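PDB 1I78: protease VII from Escherichia coli, which cleaves polypeptides at the bacterial surface, preferentially between paired basic residues, as an omptin-family protease built as a beta barrel in the outer membrane. Local coordinates for residues Asn110-Asn115 against Tyr134-Tyr139; Ser232-Ala237 against Tyr248-Trp253; Asn254-Lys259 against Ile282-Phe287. The protein carries 3 engineered substitutions. All blocks are in the same frame, centred on the assembly; numbering follows the deposited sequence.

Contact 1: residues Asn110-Asn115 against Tyr134-Tyr139; sequences NEFDLN and YQESRY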
# COMPACT_ATOMS: atom_id res chain seq x y z
N ASN A 110 2.14 -7.97 -0.38
CA ASN A 110 2.82 -8.37 0.83
C ASN A 110 3.58 -7.22 1.45
O ASN A 110 3.64 -6.12 0.88
CB ASN A 110 3.78 -9.53 0.57
CG ASN A 110 4.77 -9.23 -0.53
OD1 ASN A 110 4.60 -9.66 -1.67
ND2 ASN A 110 5.80 -8.48 -0.19
N GLU A 111 4.16 -7.48 2.61
CA GLU A 111 4.88 -6.45 3.33
C GLU A 111 5.71 -7.02 4.49
O GLU A 111 5.29 -7.95 5.18
CB GLU A 111 3.88 -5.41 3.84
CG GLU A 111 4.45 -4.21 4.57
CD GLU A 111 4.37 -4.33 6.09
OE1 GLU A 111 4.13 -3.28 6.74
OE2 GLU A 111 4.56 -5.45 6.65
N PHE A 112 6.90 -6.47 4.67
CA PHE A 112 7.72 -6.90 5.78
C PHE A 112 8.12 -5.60 6.43
O PHE A 112 8.08 -4.54 5.80
CB PHE A 112 8.92 -7.73 5.31
CG PHE A 112 10.02 -6.93 4.68
CD1 PHE A 112 10.92 -6.21 5.47
CD2 PHE A 112 10.19 -6.93 3.29
CE1 PHE A 112 11.98 -5.53 4.89
CE2 PHE A 112 11.24 -6.26 2.70
CZ PHE A 112 12.14 -5.55 3.50
N ASP A 113 8.49 -5.67 7.70
CA ASP A 113 8.83 -4.49 8.46
C ASP A 113 9.81 -4.84 9.58
O ASP A 113 9.58 -5.77 10.36
CB ASP A 113 7.53 -3.90 9.02
CG ASP A 113 7.74 -2.72 9.93
OD1 ASP A 113 6.75 -2.31 10.55
OD2 ASP A 113 8.86 -2.19 10.03
N LEU A 114 10.92 -4.10 9.64
CA LEU A 114 11.94 -4.30 10.67
C LEU A 114 12.01 -2.99 11.43
O LEU A 114 12.14 -1.93 10.82
CB LEU A 114 13.30 -4.60 10.03
CG LEU A 114 13.37 -5.87 9.16
CD1 LEU A 114 14.72 -5.92 8.45
CD2 LEU A 114 13.16 -7.12 10.03
N ASN A 115 11.95 -3.06 12.76
CA ASN A 115 11.98 -1.83 13.54
C ASN A 115 12.64 -1.95 14.93
O ASN A 115 12.98 -3.03 15.39
CB ASN A 115 10.55 -1.35 13.71
CG ASN A 115 9.70 -2.34 14.47
OD1 ASN A 115 9.66 -2.32 15.70
ND2 ASN A 115 9.03 -3.24 13.75
N TYR A 134 11.93 0.34 8.96
CA TYR A 134 11.91 0.29 7.51
C TYR A 134 10.86 -0.72 7.06
O TYR A 134 10.77 -1.82 7.60
CB TYR A 134 13.30 -0.13 7.02
CG TYR A 134 13.39 -0.30 5.53
CD1 TYR A 134 13.45 0.82 4.69
CD2 TYR A 134 13.41 -1.56 4.95
CE1 TYR A 134 13.52 0.69 3.32
CE2 TYR A 134 13.47 -1.71 3.56
CZ TYR A 134 13.53 -0.57 2.75
OH TYR A 134 13.58 -0.68 1.38
N GLN A 135 10.07 -0.36 6.05
CA GLN A 135 9.04 -1.26 5.53
C GLN A 135 9.07 -1.32 4.02
O GLN A 135 9.44 -0.35 3.38
CB GLN A 135 7.64 -0.80 5.92
CG GLN A 135 7.30 -0.85 7.37
CD GLN A 135 5.90 -0.32 7.64
OE1 GLN A 135 5.54 0.77 7.19
NE2 GLN A 135 5.11 -1.10 8.38
N GLU A 136 8.66 -2.45 3.47
CA GLU A 136 8.59 -2.62 2.02
C GLU A 136 7.31 -3.37 1.68
O GLU A 136 7.03 -4.43 2.24
CB GLU A 136 9.78 -3.42 1.50
CG GLU A 136 10.97 -2.59 1.07
CD GLU A 136 11.96 -3.40 0.23
OE1 GLU A 136 11.50 -4.22 -0.60
OE2 GLU A 136 13.19 -3.20 0.40
N SER A 137 6.50 -2.82 0.78
CA SER A 137 5.28 -3.51 0.39
C SER A 137 5.23 -3.61 -1.13
O SER A 137 5.78 -2.76 -1.84
CB SER A 137 4.04 -2.76 0.91
OG SER A 137 4.01 -1.42 0.46
N ARG A 138 4.58 -4.66 -1.62
CA ARG A 138 4.45 -4.87 -3.06
C ARG A 138 3.01 -5.20 -3.48
O ARG A 138 2.28 -5.88 -2.75
CB ARG A 138 5.37 -6.00 -3.52
CG ARG A 138 6.84 -5.68 -3.51
CD ARG A 138 7.67 -6.91 -3.84
NE ARG A 138 9.07 -6.59 -4.10
CZ ARG A 138 9.92 -6.14 -3.17
NH1 ARG A 138 9.52 -5.96 -1.91
NH2 ARG A 138 11.17 -5.84 -3.52
N TYR A 139 2.60 -4.70 -4.64
CA TYR A 139 1.28 -4.97 -5.18
C TYR A 139 1.40 -5.36 -6.64
O TYR A 139 2.27 -4.87 -7.36
CB TYR A 139 0.35 -3.76 -5.05
CG TYR A 139 0.17 -3.26 -3.65
CD1 TYR A 139 1.21 -2.60 -3.00
CD2 TYR A 139 -1.04 -3.42 -2.97
CE1 TYR A 139 1.05 -2.10 -1.72
CE2 TYR A 139 -1.21 -2.93 -1.68
CZ TYR A 139 -0.16 -2.27 -1.06
OH TYR A 139 -0.30 -1.77 0.22

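Contact 2: residues Ser232-Ala237 against Tyr248-Trp253; sequences SVAVNA and YVEGAW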
# COMPACT_ATOMS: atom_id res chain seq x y z
N SER A 232 0.27 6.35 9.01
CA SER A 232 -0.37 5.12 9.42
C SER A 232 -0.99 5.26 10.81
O SER A 232 -0.43 5.92 11.68
CB SER A 232 0.65 3.99 9.44
OG SER A 232 -0.01 2.79 9.74
N VAL A 233 -2.17 4.67 10.98
CA VAL A 233 -2.87 4.69 12.27
C VAL A 233 -3.43 3.30 12.53
O VAL A 233 -4.18 2.76 11.71
CB VAL A 233 -4.04 5.70 12.28
CG1 VAL A 233 -4.79 5.60 13.60
CG2 VAL A 233 -3.51 7.11 12.08
N ALA A 234 -3.07 2.70 13.65
CA ALA A 234 -3.58 1.38 13.99
C ALA A 234 -3.99 1.32 15.46
O ALA A 234 -3.34 1.95 16.31
CB ALA A 234 -2.53 0.29 13.67
N VAL A 235 -5.07 0.61 15.75
CA VAL A 235 -5.55 0.46 17.12
C VAL A 235 -5.98 -0.99 17.34
O VAL A 235 -6.45 -1.66 16.41
CB VAL A 235 -6.75 1.42 17.44
CG1 VAL A 235 -6.28 2.89 17.36
CG2 VAL A 235 -7.91 1.20 16.47
N ASN A 236 -5.79 -1.47 18.56
CA ASN A 236 -6.14 -2.85 18.90
C ASN A 236 -6.81 -2.98 20.27
O ASN A 236 -6.71 -2.08 21.12
CB ASN A 236 -4.88 -3.71 18.86
CG ASN A 236 -3.76 -3.16 19.74
OD1 ASN A 236 -3.87 -3.12 20.97
ND2 ASN A 236 -2.69 -2.70 19.11
N ALA A 237 -7.49 -4.10 20.45
CA ALA A 237 -8.18 -4.42 21.70
C ALA A 237 -8.01 -5.92 21.93
O ALA A 237 -8.25 -6.72 21.01
CB ALA A 237 -9.66 -4.06 21.61
N TYR A 248 -6.51 -10.95 20.47
CA TYR A 248 -6.75 -9.56 20.10
C TYR A 248 -7.35 -9.34 18.71
O TYR A 248 -7.32 -10.21 17.84
CB TYR A 248 -5.44 -8.78 20.22
CG TYR A 248 -4.54 -8.97 19.03
CD1 TYR A 248 -4.70 -8.21 17.87
CD2 TYR A 248 -3.56 -9.97 19.03
CE1 TYR A 248 -3.92 -8.44 16.73
CE2 TYR A 248 -2.78 -10.22 17.90
CZ TYR A 248 -2.97 -9.44 16.75
OH TYR A 248 -2.21 -9.69 15.64
N VAL A 249 -7.85 -8.13 18.53
CA VAL A 249 -8.48 -7.70 17.30
C VAL A 249 -7.86 -6.34 16.93
O VAL A 249 -7.57 -5.52 17.82
CB VAL A 249 -10.03 -7.65 17.54
CG1 VAL A 249 -10.57 -6.22 17.49
CG2 VAL A 249 -10.74 -8.60 16.57
N GLU A 250 -7.61 -6.09 15.65
CA GLU A 250 -6.99 -4.83 15.26
C GLU A 250 -7.45 -4.24 13.94
O GLU A 250 -7.87 -4.97 13.04
CB GLU A 250 -5.44 -4.97 15.21
CG GLU A 250 -4.74 -3.64 14.91
CD GLU A 250 -3.23 -3.69 15.06
OE1 GLU A 250 -2.56 -4.32 14.21
OE2 GLU A 250 -2.71 -3.09 16.04
N GLY A 251 -7.36 -2.92 13.86
CA GLY A 251 -7.73 -2.18 12.66
C GLY A 251 -6.64 -1.18 12.30
O GLY A 251 -6.22 -0.35 13.12
N ALA A 252 -6.18 -1.24 11.05
CA ALA A 252 -5.12 -0.35 10.58
C ALA A 252 -5.43 0.36 9.26
O ALA A 252 -5.96 -0.22 8.32
CB ALA A 252 -3.83 -1.13 10.44
N TRP A 253 -5.06 1.63 9.22
CA TRP A 253 -5.24 2.47 8.05
C TRP A 253 -3.87 2.99 7.68
O TRP A 253 -3.02 3.21 8.54
CB TRP A 253 -6.14 3.66 8.38
CG TRP A 253 -6.12 4.74 7.32
CD1 TRP A 253 -6.78 4.73 6.13
CD2 TRP A 253 -5.41 5.99 7.39
NE1 TRP A 253 -6.54 5.90 5.45
CE2 TRP A 253 -5.70 6.69 6.19
CE3 TRP A 253 -4.56 6.58 8.34
CZ2 TRP A 253 -5.18 7.97 5.92
CZ3 TRP A 253 -4.04 7.87 8.07
CH2 TRP A 253 -4.36 8.54 6.87

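Contact 3: residues Asn254-Lys259 against Ile282-Phe287; sequences NRVTNK and IENYNF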
# COMPACT_ATOMS: atom_id res chain seq x y z
N ASN A 254 -3.63 3.19 6.40
CA ASN A 254 -2.35 3.75 6.01
C ASN A 254 -2.48 4.39 4.66
O ASN A 254 -3.24 3.92 3.81
CB ASN A 254 -1.25 2.68 6.03
CG ASN A 254 -1.48 1.61 5.03
OD1 ASN A 254 -1.49 1.87 3.82
ND2 ASN A 254 -1.68 0.38 5.51
N ARG A 255 -1.77 5.48 4.47
CA ARG A 255 -1.83 6.20 3.22
C ARG A 255 -0.49 6.69 2.72
O ARG A 255 0.40 7.06 3.51
CB ARG A 255 -2.76 7.41 3.37
CG ARG A 255 -2.80 8.29 2.13
CD ARG A 255 -3.87 9.36 2.24
NE ARG A 255 -3.95 10.18 1.04
CZ ARG A 255 -4.12 9.70 -0.20
NH1 ARG A 255 -4.23 8.39 -0.40
NH2 ARG A 255 -4.18 10.54 -1.23
N VAL A 256 -0.35 6.67 1.40
CA VAL A 256 0.85 7.19 0.76
C VAL A 256 0.33 8.32 -0.11
O VAL A 256 -0.36 8.10 -1.09
CB VAL A 256 1.55 6.15 -0.13
CG1 VAL A 256 2.58 6.85 -1.00
CG2 VAL A 256 2.21 5.12 0.73
N THR A 257 0.65 9.55 0.29
CA THR A 257 0.21 10.73 -0.44
C THR A 257 0.82 10.84 -1.83
O THR A 257 1.98 10.51 -2.05
CB THR A 257 0.54 11.99 0.37
OG1 THR A 257 -0.35 12.05 1.50
CG2 THR A 257 0.34 13.24 -0.46
N ASN A 258 0.02 11.33 -2.77
CA ASN A 258 0.48 11.48 -4.14
C ASN A 258 1.55 12.54 -4.29
O ASN A 258 1.54 13.58 -3.62
CB ASN A 258 -0.70 11.81 -5.06
CG ASN A 258 -0.27 11.92 -6.51
OD1 ASN A 258 0.26 10.97 -7.08
ND2 ASN A 258 -0.50 13.07 -7.10
N LYS A 259 2.48 12.27 -5.19
CA LYS A 259 3.59 13.16 -5.48
C LYS A 259 4.04 12.79 -6.89
O LYS A 259 3.78 11.69 -7.37
CB LYS A 259 4.71 12.92 -4.45
CG LYS A 259 5.91 13.86 -4.55
CD LYS A 259 6.77 13.75 -3.29
CE LYS A 259 7.92 14.75 -3.28
NZ LYS A 259 8.92 14.46 -4.34
N ILE A 282 2.09 8.68 -8.14
CA ILE A 282 1.69 7.44 -7.48
C ILE A 282 1.12 7.69 -6.09
O ILE A 282 1.69 8.46 -5.31
CB ILE A 282 2.87 6.48 -7.27
CG1 ILE A 282 3.48 6.05 -8.60
CG2 ILE A 282 2.40 5.27 -6.47
CD1 ILE A 282 4.64 5.09 -8.45
N GLU A 283 0.02 7.04 -5.76
CA GLU A 283 -0.55 7.17 -4.42
C GLU A 283 -1.43 5.97 -4.08
O GLU A 283 -1.84 5.22 -4.96
CB GLU A 283 -1.36 8.47 -4.28
CG GLU A 283 -2.66 8.51 -5.05
CD GLU A 283 -3.72 9.33 -4.33
OE1 GLU A 283 -4.20 8.84 -3.30
OE2 GLU A 283 -4.07 10.44 -4.78
N ASN A 284 -1.68 5.76 -2.79
CA ASN A 284 -2.54 4.65 -2.41
C ASN A 284 -2.96 4.80 -0.97
O ASN A 284 -2.66 5.79 -0.31
CB ASN A 284 -1.82 3.31 -2.59
CG ASN A 284 -0.88 2.99 -1.44
OD1 ASN A 284 -0.58 3.84 -0.61
ND2 ASN A 284 -0.40 1.76 -1.41
N TYR A 285 -3.71 3.81 -0.50
CA TYR A 285 -4.15 3.75 0.88
C TYR A 285 -4.70 2.36 1.09
O TYR A 285 -5.12 1.69 0.14
CB TYR A 285 -5.18 4.84 1.22
CG TYR A 285 -6.53 4.71 0.56
CD1 TYR A 285 -7.42 3.69 0.92
CD2 TYR A 285 -6.94 5.64 -0.40
CE1 TYR A 285 -8.68 3.60 0.33
CE2 TYR A 285 -8.19 5.56 -0.99
CZ TYR A 285 -9.05 4.54 -0.63
OH TYR A 285 -10.29 4.46 -1.23
N ASN A 286 -4.66 1.90 2.33
CA ASN A 286 -5.16 0.58 2.65
C ASN A 286 -5.78 0.56 4.03
O ASN A 286 -5.48 1.39 4.90
CB ASN A 286 -4.04 -0.45 2.60
CG ASN A 286 -3.33 -0.47 1.27
OD1 ASN A 286 -3.92 -0.85 0.25
ND2 ASN A 286 -2.06 -0.06 1.26
N PHE A 287 -6.67 -0.41 4.19
CA PHE A 287 -7.38 -0.68 5.42
C PHE A 287 -7.09 -2.15 5.69
O PHE A 287 -7.27 -2.99 4.80
CB PHE A 287 -8.88 -0.49 5.23
CG PHE A 287 -9.39 0.80 5.73
CD1 PHE A 287 -10.15 1.63 4.90
CD2 PHE A 287 -9.14 1.20 7.04
CE1 PHE A 287 -10.67 2.84 5.37
CE2 PHE A 287 -9.65 2.41 7.53
CZ PHE A 287 -10.42 3.24 6.69
O HOH W 1 0.45 2.23 2.27

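Contact 1: residues Asn110-Asn115 against Tyr134-Tyr139
Glu136 lies alongside Phe112 on the outward face of two neighbouring barrel strands, both side chains pointing the same way. Its CB sits 3.4 Å from Phe112 CE2, and CG is 4.0 Å from Phe112 CZ. The chain then runs on extended, and the carboxylate carbon CD lies 3.8 Å from CE2 of the same ring, with the ring and carboxylate planes 50° apart. At the tip the two oxygens part company. Glu136 OE1 takes a salt bridge from Arg138 NH1 at 2.9 Å, met nearly along its C-O axis, whereas Glu136 OE2 accepts the hydroxyl of Tyr134 OH at 2.7 Å, on its anti side and tilted out of the carboxylate plane. Phe112 CZ comes to the edge of the Tyr134 ring, 4.1 Å from Tyr134 CE2. A first torsion of 75°, with CG between the backbone N and the carbonyl carbon, leans the Phe112 ring over toward both Tyr134 and Glu136.

The inward face is built differently. Gln135 NE2 gives Asp113 OD1 a weak, bent hydrogen bond of 3.0 Å, amide and carboxylate crossing with their planes 65° apart. Asp113 has stronger partners on the next strands of the wall, Tyr180 through a hydrogen bond to OD2 and Lys199 through a salt bridge to OD1. Backbone pairs such as Phe112 with Glu136 and Leu114 with Tyr134 bond in both directions, as in a regular antiparallel ladder. With separate donors gripping its two oxygens, the Glu136 carboxylate is restrained in rotation, and the nearby arginine would be expected to favour its ionised form.

Contact 2: residues Ser232-Ala237 against Tyr248-Trp253
Asn236 and Glu250 face each other as a non-hydrogen-bonded antiparallel pair and are joined through their side chains. The amide ND2 of Asn236 donates to Glu250 OE2 at 3.1 Å in a nearly straight bond (172°), with the oxygen lying in the amide plane but the donor tilted from the carboxylate plane. Glu250 reaches it with an extended chain, its CG anti to the backbone N (chi1 -176°). On the same face Ala234 CB rests 3.8 Å from Ala252 CB, one methyl against the other. The opposite face is apolar: Val233 CG2 comes to the edge of the Trp253 indole, 3.9 Å from CE3, while Val235 is paired with Gly251, which has no side chain to cover it.

Behind these contacts lies a regular ladder in which Val233 with Trp253, Val235 with Gly251 and Ala237 with Val249 bond in both directions; Gly251 N, for example, meets Val235 O at 3.0 Å. Further out, backbone bonds from Asn236 to Gly195 and from Glu250 to Thr290 tie each strand to its next neighbour, and Tyr248 OH reaches Asp15. Such up-and-down antiparallel hairpins, polar inside and apolar outside, are typical of the transmembrane beta barrels of outer membrane proteins.

Contact 3: residues Asn254-Lys259 against Ile282-Phe287
Arg255 grips Glu283 end-on, NH1 and NH2 both converging on the single oxygen OE1. The NH2 to OE1 distance is 2.7 Å and the NH1 to OE1 distance 2.9 Å; the oxygen lies at the guanidinium edge, in its plane, although the carboxylate is turned 52° against it. An arginine chain extended to NE, CG anti to the backbone N (chi1 175°), carries the group there, and Arg28 takes the other oxygen of Glu283, so the carboxylate bridges two arginines. On the other face of the strands Asn286 ND2 donates to a lone pair of Asn254 OD1 at 3.3 Å, their amides crossing, and a water also donates to that OD1.

Asn254 with Asn286 and Val256 with Asn284 bond in both directions through the backbone. This regular half belongs to the hairpin of strands 245-267 and 272-296, where the last strand of the barrel also pairs with the first, 12-31, and thereby closes the cylinder.

The far end is looser: beyond Val256 the pairing slips by one residue. Thr257 turns its side chain away, and Asn258 stands against Glu283, CB to CB at 3.5 Å. The end of the Lys259 side chain leads away, its NZ hydrogen-bonded to the carbonyl of Lys226.

Overall arrangement
All three contacts join antiparallel neighbours in one barrel wall, but at different depths. Contact 2 is a surface contact, whereas contacts 1 and 3 are partly buried and lie closer to the centre of the chain. Contacts 2 and 3 follow each other on strand 245-267 and touch where Trp253 packs on Phe287. Contact 1 uses other strands, its centre about 14 Å from that of contact 3, and touches it where Tyr139 meets Asn286. The chemistry follows position: contact 2 has aliphatic and indole groups outside and a single amide-carboxylate bond inside, while contacts 1 and 3 carry salt bridges, contact 1 within one strand and contact 3 across two.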